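Local structure of prolyl 4-hydroxylase (Phytophthora capsici LT1534, 6IUQ) at residues A[155-160]-A[212-217]; A[164-169]-A[230-235]; A[168-173]-A[205-210]; A[187-192]-A[273-278]. The protein probably hydroxylates prolyl residues at carbon 4, as an iron(II)- and 2-oxoglutarate-dependent oxygenase built on a double-stranded beta-helix core. All blocks are in the same frame, centred on the assembly; numbering follows the deposited sequence.

Interaction 1. Residues A[155-160]-A[212-217]; sequences CHYDNP and WMLHRV. With FE2 (Fe (II) ion), chain C.
His156, Asp158 and His215 meet at one iron(II) ion. His156 NE2 and His215 NE2 each bind the iron at 2.3 Å, and Asp158 OD1 does so at 2.4 Å. The two imidazoles lie obliquely to each other, ring centroids 4.2 Å apart, with His215 CE1 over one face of the His156 ring. Asp158 OD1 comes in at the edge of the His215 ring, its carboxylate nearly perpendicular to that ring. In both histidines CG sits between the backbone N and the carbonyl carbon (chi1 60° and 62°), which swings the two rings to the same metal although their CB atoms point away from the opposite segment.

Behind the metal, His156 and His215 form a single antiparallel hydrogen-bonded bridge, N to O in both directions, that ties the two ligands through their main chains. His215 ND1 donates to Met213 O at 3.1 Å, the acceptor lying in the ring plane, and this fixes the rotation of the imidazole. The other histidine is also held from behind, His156 ND1 bonding Pro154 O. A water joins Asp158 N to Met213 O.

Farther out, Leu214 CB lies over one face of the Tyr157 ring, 4.1 Å from its centroid, while Cys155 SG touches Arg216 CD. The arrangement is the HxD...H facial triad of the 2OG-Fe(II) oxygenases.

Interaction 2. Residues A[164-169]-A[230-235]; sequences NKRKVT and WLDGAK
Arg166 to Thr169 and Trp230 to Asp232 run antiparallel as neighbouring strands, interrupted by a classic beta bulge. Lys167 N and Val168 N both donate to Leu231 O, at 2.8 and 3.1 Å, so one carbonyl serves two donors and the register slips by one residue. Leu231 N returns a bond to Val168 O, and beyond the bulge Gly233 N bonds Lys165 O. Arg166 N is held by Asn164 OD1 in an Asx turn at the start of the strand.

The main side-chain contact is a cation-pi stack. The guanidinium of Arg166 lies flat on the Trp230 indole, planes 10° apart, with CZ 3.6 Å from the centroid of the six-membered ring; CD covers the five-membered ring. An extended chain from CG to NE carries the group along the indole, and NH1 is held by Asp158 O.

Thr169 runs alongside Trp230, its OG1 at the indole edge, 3.0 Å from Trp230 NE1. Both NE1 and OG1 are hydrogen-bonded to Asp158 OD2, so these two residues form a second shell behind an iron ligand. On the other side of the sheet Val168 CB packs against Leu231 CB. Lys165 CB touches Asp232 CG at 3.6 Å, and Lys167 CB rests against Gly233 N. This bulged strand pair belongs to the larger sheet of the double-stranded beta-helix fold.

Interaction 3. Residues A[168-173]-A[205-210]; sequences VTCLLY and VVLFQS
Strands 168-173 and 205-209 pair antiparallel in unbroken register, with Thr169-Phe208 and Leu171-Val206 as hydrogen-bonded pairs linked N to O in both directions. On the face with Thr169, Leu171, Val206 and Phe208, the Phe208 ring lies beside Thr169. Thr169 CB stands over one ring face, 3.8 Å from the centroid, and Thr169 CG2 reaches Phe208 CZ at 3.5 Å. A chi1 of 61° folds the Phe208 ring back alongside Thr169; Leu171 CD1 meets the rim at Phe208 CE2, 3.5 Å away. Val206 CG2 in turn approaches the edge of the Tyr173 ring at CE2.

These are two neighbouring inner strands of the larger sheet of the double-stranded beta-helix, and this face looks toward the iron: the Phe208 side chain is about 5 Å from the metal and its ring meets that of His215, an iron ligand.

Beyond the paired residues, Ser210 OG donates to Thr169 OG1 at 2.8 Å. On the reverse face, Cys170 SG packs against Leu207 CD2 at 3.5 Å and, more loosely, Val205 CG1, while Leu172 CD1 touches Val205 CG2. Leu207 also packs on Val38 of the edge strand 37-40.

Interaction 4. Residues A[187-192]-A[273-278]; sequences QLFPFL and GVYEEE
Tyr275 stands with Phe189 and Phe191 in an aromatic cluster that joins strand 186-189, in the smaller sheet of the double-stranded beta-helix, and the residues that follow it to the helices following the core. The tyrosine sits at the junction of helices 271-274 and 276-287, at the N-cap position of the second, and its CB points toward the strand segment.

Among the ring contacts, Tyr275 turns an edge toward the face of Phe189 in an offset edge-to-face pair, centroids 5.4 Å apart and planes at 60°. The nearest atoms are Tyr275 CE2 and Phe189 CD1, at 3.7 Å. The other flank of the tyrosine meets Phe191 obliquely, Tyr275 CE1 lying 3.6 Å from Phe191 CE1, with the planes at 42°. The tyrosine ring is thus lodged between the two phenylalanines, CE2 against one and CE1 against the other.

Apolar packing extends the contact along the helices. Val274 CG2 touches Phe191 CZ, and Val274 CG1 meets Leu192 CD2 at 3.7 Å. With CG anti to the carbonyl carbon (chi1 -75°), Glu278 lays its CG methylene against Phe189 CZ, while its carboxylate forms a salt bridge through OE2 with Arg326. Helix 313-328 also contributes Leu322, which lies against both Leu192 and Val274.

The polar contacts gather at the tyrosine hydroxyl. A water accepts from Tyr275 OH at 3.0 Å and donates to Pro190 O at 2.9 Å. Leu192 N, lying in the plane of the tyrosine ring, donates its hydrogen to Tyr275 OH at 2.7 Å.

Overall arrangement
From the N terminus, 155-160 leads off in the loop after strand 139-146 and pairs with 212-217 to close interaction 1. Strand 166-173 then begins two contacts: its early part pairs with 230-235 in interaction 2, its later part with 205-210 in interaction 3. Interaction 3 therefore falls wholly within the span of interaction 1, whereas interaction 2 crosses it. Segment 187-192 lies within all three spans and its contact closes at 273-278, beyond them, so interaction 4 crosses each. Interactions 2 and 3 pair neighbouring strands of the larger sheet, interaction 1 brings the metal-binding loop to the smaller one, and interaction 4 fastens that sheet to the C-terminal helices.

Interaction 1. Residues A[155-160]-A[212-217]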
# COMPACT_ATOMS: atom_id res chain seq x y z
N CYS A 155 -2.59 0.91 -11.71
CA CYS A 155 -3.51 0.54 -10.63
C CYS A 155 -3.21 -0.88 -10.24
O CYS A 155 -3.03 -1.72 -11.12
CB CYS A 155 -4.97 0.65 -11.07
SG CYS A 155 -5.52 2.30 -11.46
N HIS A 156 -3.15 -1.17 -8.94
CA HIS A 156 -2.83 -2.53 -8.53
C HIS A 156 -3.23 -2.80 -7.10
O HIS A 156 -3.51 -1.88 -6.34
CB HIS A 156 -1.31 -2.81 -8.68
CG HIS A 156 -0.43 -1.91 -7.85
ND1 HIS A 156 -0.46 -0.54 -7.97
CD2 HIS A 156 0.42 -2.17 -6.83
CE1 HIS A 156 0.40 -0.00 -7.14
NE2 HIS A 156 0.94 -0.97 -6.42
N TYR A 157 -3.21 -4.09 -6.74
CA TYR A 157 -3.24 -4.54 -5.34
C TYR A 157 -1.82 -4.99 -4.97
O TYR A 157 -1.14 -5.59 -5.79
CB TYR A 157 -4.25 -5.68 -5.16
CG TYR A 157 -5.70 -5.28 -5.39
CD1 TYR A 157 -6.22 -5.15 -6.67
CD2 TYR A 157 -6.55 -5.05 -4.31
CE1 TYR A 157 -7.56 -4.80 -6.87
CE2 TYR A 157 -7.87 -4.70 -4.50
CZ TYR A 157 -8.37 -4.56 -5.78
OH TYR A 157 -9.69 -4.21 -5.95
N ASP A 158 -1.37 -4.67 -3.76
CA ASP A 158 -0.03 -5.08 -3.29
C ASP A 158 0.12 -6.60 -3.23
O ASP A 158 1.22 -7.12 -3.42
CB ASP A 158 0.27 -4.45 -1.93
CG ASP A 158 0.84 -3.12 -2.09
OD1 ASP A 158 0.96 -2.72 -3.26
OD2 ASP A 158 1.21 -2.47 -1.12
N ASN A 159 -0.99 -7.29 -2.97
CA ASN A 159 -1.09 -8.73 -3.14
C ASN A 159 -2.13 -8.99 -4.23
O ASN A 159 -3.32 -8.96 -3.96
CB ASN A 159 -1.48 -9.40 -1.82
CG ASN A 159 -1.44 -10.93 -1.87
OD1 ASN A 159 -1.54 -11.54 -2.94
ND2 ASN A 159 -1.34 -11.55 -0.69
N PRO A 160 -1.67 -9.24 -5.46
CA PRO A 160 -2.55 -9.51 -6.62
C PRO A 160 -3.09 -10.94 -6.67
O PRO A 160 -3.98 -11.24 -7.46
CB PRO A 160 -1.66 -9.23 -7.83
CG PRO A 160 -0.24 -9.36 -7.33
CD PRO A 160 -0.24 -9.11 -5.85
N TRP A 212 -6.91 -6.47 -0.39
CA TRP A 212 -8.15 -5.88 -0.91
C TRP A 212 -8.24 -4.37 -0.92
O TRP A 212 -9.34 -3.82 -0.84
CB TRP A 212 -9.38 -6.43 -0.16
CG TRP A 212 -9.42 -6.44 1.34
CD1 TRP A 212 -8.97 -7.45 2.16
CD2 TRP A 212 -10.03 -5.47 2.20
NE1 TRP A 212 -9.24 -7.14 3.47
CE2 TRP A 212 -9.88 -5.94 3.53
CE3 TRP A 212 -10.66 -4.23 1.98
CZ2 TRP A 212 -10.36 -5.22 4.64
CZ3 TRP A 212 -11.14 -3.53 3.09
CH2 TRP A 212 -10.99 -4.03 4.40
N MSE A 213 -7.11 -3.68 -1.05
CA MSE A 213 -7.12 -2.24 -1.26
C MSE A 213 -6.48 -1.84 -2.60
O MSE A 213 -5.26 -1.81 -2.73
CB MSE A 213 -6.43 -1.51 -0.11
CG MSE A 213 -6.39 -0.02 -0.27
SE MSE A 213 -8.19 0.78 -0.48
CE MSE A 213 -9.03 0.11 1.14
N LEU A 214 -7.32 -1.50 -3.57
CA LEU A 214 -6.84 -1.04 -4.87
C LEU A 214 -6.19 0.33 -4.71
O LEU A 214 -6.70 1.18 -3.95
CB LEU A 214 -8.00 -0.99 -5.90
CG LEU A 214 -7.62 -0.55 -7.32
CD1 LEU A 214 -6.78 -1.61 -8.02
CD2 LEU A 214 -8.84 -0.18 -8.15
N HIS A 215 -5.07 0.56 -5.37
CA HIS A 215 -4.41 1.87 -5.27
C HIS A 215 -3.48 2.12 -6.44
O HIS A 215 -3.23 1.23 -7.25
CB HIS A 215 -3.61 2.01 -3.96
CG HIS A 215 -2.50 1.02 -3.82
ND1 HIS A 215 -2.72 -0.30 -3.50
CD2 HIS A 215 -1.16 1.15 -3.97
CE1 HIS A 215 -1.56 -0.94 -3.44
NE2 HIS A 215 -0.60 -0.08 -3.74
N ARG A 216 -3.02 3.36 -6.54
CA ARG A 216 -1.97 3.73 -7.47
C ARG A 216 -1.25 4.91 -6.87
O ARG A 216 -1.75 5.58 -5.95
CB ARG A 216 -2.53 4.08 -8.86
CG ARG A 216 -3.36 5.39 -8.88
CD ARG A 216 -3.95 5.67 -10.26
NE ARG A 216 -4.98 6.73 -10.22
CZ ARG A 216 -5.80 7.04 -11.22
NH1 ARG A 216 -5.75 6.37 -12.38
NH2 ARG A 216 -6.68 8.01 -11.07
N VAL A 217 -0.06 5.17 -7.40
CA VAL A 217 0.71 6.34 -7.02
C VAL A 217 0.58 7.39 -8.14
O VAL A 217 0.70 7.07 -9.31
CB VAL A 217 2.18 5.96 -6.76
CG1 VAL A 217 3.03 7.17 -6.53
CG2 VAL A 217 2.28 4.99 -5.56
FE FE2 C . 1.62 -0.59 -4.21
O HOH W 1 -3.09 -3.28 -1.96

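Interaction 2. Residues A[164-169]-A[230-235]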
# COMPACT_ATOMS: atom_id res chain seq x y z
N ASN A 164 1.72 -14.58 -3.75
CA ASN A 164 1.99 -13.44 -2.89
C ASN A 164 1.45 -13.62 -1.47
O ASN A 164 0.37 -14.01 -1.28
CB ASN A 164 1.50 -12.16 -3.51
CG ASN A 164 2.00 -10.95 -2.81
OD1 ASN A 164 1.71 -10.72 -1.68
ND2 ASN A 164 2.77 -10.19 -3.49
N LYS A 165 2.26 -13.32 -0.49
CA LYS A 165 1.94 -13.50 0.90
C LYS A 165 1.59 -12.26 1.71
O LYS A 165 1.23 -12.37 2.85
CB LYS A 165 3.15 -14.17 1.58
CG LYS A 165 3.58 -15.49 1.00
CD LYS A 165 2.43 -16.46 0.98
CE LYS A 165 1.61 -16.30 2.23
NZ LYS A 165 0.43 -17.19 2.23
N ARG A 166 1.66 -11.10 1.10
CA ARG A 166 1.42 -9.83 1.78
C ARG A 166 -0.01 -9.66 2.27
O ARG A 166 -0.96 -9.93 1.55
CB ARG A 166 1.76 -8.68 0.87
CG ARG A 166 3.22 -8.61 0.54
CD ARG A 166 3.36 -7.77 -0.72
NE ARG A 166 4.74 -7.50 -1.09
CZ ARG A 166 5.09 -6.85 -2.20
NH1 ARG A 166 4.14 -6.41 -3.05
NH2 ARG A 166 6.37 -6.64 -2.45
N LYS A 167 -0.12 -9.22 3.52
CA LYS A 167 -1.41 -8.96 4.14
C LYS A 167 -1.58 -7.46 4.48
O LYS A 167 -2.58 -6.87 4.12
CB LYS A 167 -1.56 -9.81 5.41
CG LYS A 167 -2.90 -9.63 6.14
CD LYS A 167 -4.02 -9.91 5.16
CE LYS A 167 -5.36 -9.44 5.66
NZ LYS A 167 -5.92 -8.50 4.65
N VAL A 168 -0.62 -6.87 5.18
CA VAL A 168 -0.67 -5.44 5.51
C VAL A 168 0.43 -4.63 4.84
O VAL A 168 1.60 -5.01 4.90
CB VAL A 168 -0.56 -5.21 7.04
CG1 VAL A 168 -0.60 -3.71 7.36
CG2 VAL A 168 -1.66 -5.95 7.76
N THR A 169 0.06 -3.53 4.19
CA THR A 169 1.04 -2.61 3.64
C THR A 169 1.23 -1.43 4.57
O THR A 169 0.26 -0.84 5.03
CB THR A 169 0.61 -2.10 2.26
OG1 THR A 169 0.50 -3.20 1.34
CG2 THR A 169 1.62 -1.06 1.76
N TRP A 230 6.05 -4.49 4.47
CA TRP A 230 4.95 -5.40 4.21
C TRP A 230 4.95 -6.49 5.24
O TRP A 230 5.98 -7.08 5.52
CB TRP A 230 5.06 -6.01 2.82
CG TRP A 230 4.56 -5.14 1.72
CD1 TRP A 230 3.27 -4.81 1.46
CD2 TRP A 230 5.35 -4.52 0.71
NE1 TRP A 230 3.19 -3.99 0.36
CE2 TRP A 230 4.45 -3.81 -0.13
CE3 TRP A 230 6.72 -4.49 0.42
CZ2 TRP A 230 4.89 -3.07 -1.24
CZ3 TRP A 230 7.16 -3.75 -0.68
CH2 TRP A 230 6.23 -3.05 -1.50
N LEU A 231 3.78 -6.76 5.80
CA LEU A 231 3.63 -7.86 6.74
C LEU A 231 2.85 -9.00 6.11
O LEU A 231 1.73 -8.80 5.62
CB LEU A 231 2.96 -7.34 8.02
CG LEU A 231 3.74 -6.20 8.68
CD1 LEU A 231 3.16 -5.83 10.02
CD2 LEU A 231 5.26 -6.54 8.81
N ASP A 232 3.44 -10.20 6.09
CA ASP A 232 2.75 -11.35 5.48
C ASP A 232 1.70 -11.99 6.40
O ASP A 232 1.83 -11.95 7.61
CB ASP A 232 3.73 -12.43 5.06
CG ASP A 232 4.69 -11.96 3.97
OD1 ASP A 232 4.44 -10.91 3.31
OD2 ASP A 232 5.69 -12.68 3.77
N GLY A 233 0.67 -12.58 5.80
CA GLY A 233 -0.34 -13.29 6.55
C GLY A 233 -0.36 -14.76 6.13
O GLY A 233 -0.23 -15.08 4.95
N ALA A 234 -0.54 -15.65 7.10
CA ALA A 234 -0.53 -17.08 6.82
C ALA A 234 -1.76 -17.55 6.02
O ALA A 234 -1.72 -18.59 5.36
CB ALA A 234 -0.43 -17.86 8.14
N LYS A 235 -2.84 -16.78 6.06
CA LYS A 235 -4.13 -17.22 5.50
C LYS A 235 -4.54 -16.45 4.27
O LYS A 235 -5.70 -16.52 3.85
CB LYS A 235 -5.24 -17.10 6.53
CG LYS A 235 -5.09 -18.03 7.72
CD LYS A 235 -6.36 -18.04 8.55
CE LYS A 235 -6.74 -16.63 8.97
NZ LYS A 235 -7.95 -16.60 9.85

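Interaction 3. Residues A[168-173]-A[205-210]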
# COMPACT_ATOMS: atom_id res chain seq x y z
N VAL A 168 -0.62 -6.87 5.18
CA VAL A 168 -0.67 -5.44 5.51
C VAL A 168 0.43 -4.63 4.84
O VAL A 168 1.60 -5.01 4.90
CB VAL A 168 -0.56 -5.21 7.04
CG1 VAL A 168 -0.60 -3.71 7.36
CG2 VAL A 168 -1.66 -5.95 7.76
N THR A 169 0.06 -3.53 4.19
CA THR A 169 1.04 -2.61 3.64
C THR A 169 1.23 -1.43 4.57
O THR A 169 0.26 -0.84 5.03
CB THR A 169 0.61 -2.10 2.26
OG1 THR A 169 0.50 -3.20 1.34
CG2 THR A 169 1.62 -1.06 1.76
N CYS A 170 2.49 -1.11 4.86
CA CYS A 170 2.81 -0.00 5.74
C CYS A 170 3.76 0.96 5.06
O CYS A 170 4.91 0.62 4.77
CB CYS A 170 3.41 -0.50 7.05
SG CYS A 170 3.97 0.88 8.09
N LEU A 171 3.26 2.16 4.80
CA LEU A 171 4.03 3.17 4.08
C LEU A 171 4.44 4.30 5.02
O LEU A 171 3.60 4.89 5.69
CB LEU A 171 3.21 3.72 2.91
CG LEU A 171 2.88 2.72 1.78
CD1 LEU A 171 1.84 3.27 0.85
CD2 LEU A 171 4.11 2.42 0.97
N LEU A 172 5.74 4.59 5.07
CA LEU A 172 6.23 5.76 5.78
C LEU A 172 6.75 6.80 4.79
O LEU A 172 7.72 6.55 4.06
CB LEU A 172 7.34 5.40 6.76
CG LEU A 172 8.05 6.60 7.42
CD1 LEU A 172 7.10 7.55 8.13
CD2 LEU A 172 9.13 6.14 8.39
N TYR A 173 6.11 7.96 4.79
CA TYR A 173 6.46 9.04 3.87
C TYR A 173 7.42 10.03 4.54
O TYR A 173 7.33 10.32 5.73
CB TYR A 173 5.20 9.74 3.36
CG TYR A 173 4.40 8.83 2.45
CD1 TYR A 173 4.94 8.39 1.24
CD2 TYR A 173 3.13 8.38 2.81
CE1 TYR A 173 4.25 7.55 0.41
CE2 TYR A 173 2.43 7.53 1.98
CZ TYR A 173 2.99 7.12 0.78
OH TYR A 173 2.32 6.28 -0.06
N VAL A 205 2.26 7.98 8.14
CA VAL A 205 2.17 6.54 7.94
C VAL A 205 0.80 6.17 7.34
O VAL A 205 -0.24 6.61 7.84
CB VAL A 205 2.39 5.76 9.27
CG1 VAL A 205 1.94 4.32 9.15
CG2 VAL A 205 3.84 5.81 9.69
N VAL A 206 0.80 5.39 6.26
CA VAL A 206 -0.43 4.81 5.73
C VAL A 206 -0.37 3.30 5.90
O VAL A 206 0.63 2.68 5.55
CB VAL A 206 -0.68 5.16 4.26
CG1 VAL A 206 -2.07 4.66 3.81
CG2 VAL A 206 -0.56 6.65 4.02
N LEU A 207 -1.42 2.72 6.47
CA LEU A 207 -1.57 1.28 6.54
C LEU A 207 -2.75 0.96 5.68
O LEU A 207 -3.76 1.68 5.76
CB LEU A 207 -1.83 0.76 7.95
CG LEU A 207 -0.89 1.19 9.08
CD1 LEU A 207 -1.34 0.57 10.37
CD2 LEU A 207 0.55 0.80 8.77
N PHE A 208 -2.63 -0.08 4.86
CA PHE A 208 -3.79 -0.58 4.16
C PHE A 208 -3.72 -2.09 3.87
O PHE A 208 -2.70 -2.73 4.08
CB PHE A 208 -4.04 0.26 2.89
CG PHE A 208 -2.93 0.25 1.86
CD1 PHE A 208 -2.78 -0.81 0.97
CD2 PHE A 208 -2.13 1.37 1.68
CE1 PHE A 208 -1.79 -0.79 -0.03
CE2 PHE A 208 -1.14 1.39 0.68
CZ PHE A 208 -0.99 0.31 -0.18
N GLN A 209 -4.84 -2.66 3.44
CA GLN A 209 -4.93 -4.09 3.17
C GLN A 209 -4.21 -4.44 1.87
O GLN A 209 -4.59 -3.97 0.82
CB GLN A 209 -6.40 -4.52 3.09
CG GLN A 209 -7.25 -4.03 4.27
CD GLN A 209 -7.09 -4.92 5.51
OE1 GLN A 209 -6.48 -5.99 5.44
NE2 GLN A 209 -7.61 -4.46 6.65
N SER A 210 -3.18 -5.27 1.94
CA SER A 210 -2.47 -5.63 0.72
C SER A 210 -3.37 -6.41 -0.26
O SER A 210 -3.27 -6.20 -1.47
CB SER A 210 -1.21 -6.43 1.05
OG SER A 210 -0.43 -5.73 2.04

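Interaction 4. Residues A[187-192]-A[273-278]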
# COMPACT_ATOMS: atom_id res chain seq x y z
N GLN A 187 -3.22 7.29 -4.25
CA GLN A 187 -4.67 7.34 -4.41
C GLN A 187 -5.22 5.96 -4.11
O GLN A 187 -4.84 4.97 -4.76
CB GLN A 187 -5.07 7.80 -5.81
CG GLN A 187 -6.57 8.04 -6.00
CD GLN A 187 -6.91 8.78 -7.30
OE1 GLN A 187 -6.46 8.41 -8.38
NE2 GLN A 187 -7.68 9.84 -7.18
N LEU A 188 -6.09 5.89 -3.11
CA LEU A 188 -6.72 4.66 -2.68
C LEU A 188 -8.10 4.56 -3.29
O LEU A 188 -8.77 5.58 -3.44
CB LEU A 188 -6.83 4.60 -1.14
CG LEU A 188 -5.57 4.92 -0.34
CD1 LEU A 188 -5.91 5.05 1.15
CD2 LEU A 188 -4.49 3.88 -0.55
N PHE A 189 -8.52 3.34 -3.61
CA PHE A 189 -9.86 3.11 -4.13
C PHE A 189 -10.61 2.09 -3.29
O PHE A 189 -10.74 0.94 -3.71
CB PHE A 189 -9.83 2.62 -5.59
CG PHE A 189 -9.23 3.60 -6.55
CD1 PHE A 189 -9.97 4.66 -7.05
CD2 PHE A 189 -7.91 3.45 -6.99
CE1 PHE A 189 -9.42 5.58 -7.97
CE2 PHE A 189 -7.35 4.35 -7.91
CZ PHE A 189 -8.11 5.42 -8.39
N PRO A 190 -11.07 2.48 -2.10
CA PRO A 190 -11.93 1.57 -1.34
C PRO A 190 -13.08 1.15 -2.26
O PRO A 190 -13.72 2.04 -2.84
CB PRO A 190 -12.42 2.41 -0.15
CG PRO A 190 -11.49 3.58 -0.09
CD PRO A 190 -10.95 3.81 -1.47
N PHE A 191 -13.31 -0.15 -2.42
CA PHE A 191 -14.03 -0.66 -3.59
C PHE A 191 -15.45 -0.07 -3.67
O PHE A 191 -16.24 -0.20 -2.73
CB PHE A 191 -14.07 -2.20 -3.56
CG PHE A 191 -14.26 -2.86 -4.92
CD1 PHE A 191 -13.31 -2.74 -5.91
CD2 PHE A 191 -15.39 -3.62 -5.19
CE1 PHE A 191 -13.47 -3.34 -7.14
CE2 PHE A 191 -15.56 -4.23 -6.43
CZ PHE A 191 -14.60 -4.09 -7.40
N LEU A 192 -15.73 0.58 -4.80
CA LEU A 192 -17.01 1.24 -5.10
C LEU A 192 -17.28 2.52 -4.28
O LEU A 192 -18.35 3.07 -4.38
CB LEU A 192 -18.19 0.28 -4.92
CG LEU A 192 -18.11 -1.11 -5.56
CD1 LEU A 192 -19.41 -1.83 -5.32
CD2 LEU A 192 -17.78 -1.04 -7.07
N GLY A 273 -12.36 -4.30 -14.63
CA GLY A 273 -13.66 -3.97 -15.19
C GLY A 273 -14.33 -2.79 -14.50
O GLY A 273 -14.73 -1.83 -15.13
N VAL A 274 -14.44 -2.84 -13.18
CA VAL A 274 -15.10 -1.75 -12.48
C VAL A 274 -14.33 -0.44 -12.63
O VAL A 274 -14.91 0.62 -12.82
CB VAL A 274 -15.30 -2.09 -10.99
CG1 VAL A 274 -15.91 -0.91 -10.26
CG2 VAL A 274 -16.17 -3.33 -10.84
N TYR A 275 -13.00 -0.50 -12.60
CA TYR A 275 -12.21 0.72 -12.67
C TYR A 275 -11.44 0.86 -13.99
O TYR A 275 -10.34 1.41 -14.01
CB TYR A 275 -11.23 0.78 -11.49
CG TYR A 275 -11.92 0.97 -10.16
CD1 TYR A 275 -12.57 -0.09 -9.53
CD2 TYR A 275 -11.94 2.20 -9.55
CE1 TYR A 275 -13.22 0.09 -8.32
CE2 TYR A 275 -12.57 2.39 -8.34
CZ TYR A 275 -13.21 1.33 -7.73
OH TYR A 275 -13.84 1.52 -6.53
N GLU A 276 -12.01 0.36 -15.08
CA GLU A 276 -11.39 0.45 -16.40
C GLU A 276 -10.81 1.82 -16.73
O GLU A 276 -9.68 1.92 -17.20
CB GLU A 276 -12.40 0.07 -17.48
CG GLU A 276 -11.75 -0.31 -18.80
CD GLU A 276 -12.77 -0.46 -19.93
OE1 GLU A 276 -13.89 -0.96 -19.70
OE2 GLU A 276 -12.43 -0.03 -21.06
N GLU A 277 -11.57 2.88 -16.47
CA GLU A 277 -11.13 4.22 -16.82
C GLU A 277 -9.84 4.57 -16.07
O GLU A 277 -8.88 5.07 -16.67
CB GLU A 277 -12.21 5.26 -16.52
CG GLU A 277 -13.53 5.05 -17.26
CD GLU A 277 -14.31 3.83 -16.75
OE1 GLU A 277 -14.04 3.34 -15.62
OE2 GLU A 277 -15.18 3.34 -17.50
N GLU A 278 -9.82 4.28 -14.77
CA GLU A 278 -8.64 4.53 -13.95
C GLU A 278 -7.42 3.69 -14.36
O GLU A 278 -6.32 4.22 -14.49
CB GLU A 278 -8.95 4.29 -12.47
CG GLU A 278 -9.78 5.37 -11.82
CD GLU A 278 -11.28 5.26 -12.08
OE1 GLU A 278 -11.76 4.18 -12.50
OE2 GLU A 278 -11.99 6.26 -11.86
O HOH W 2 -12.96 3.89 -4.92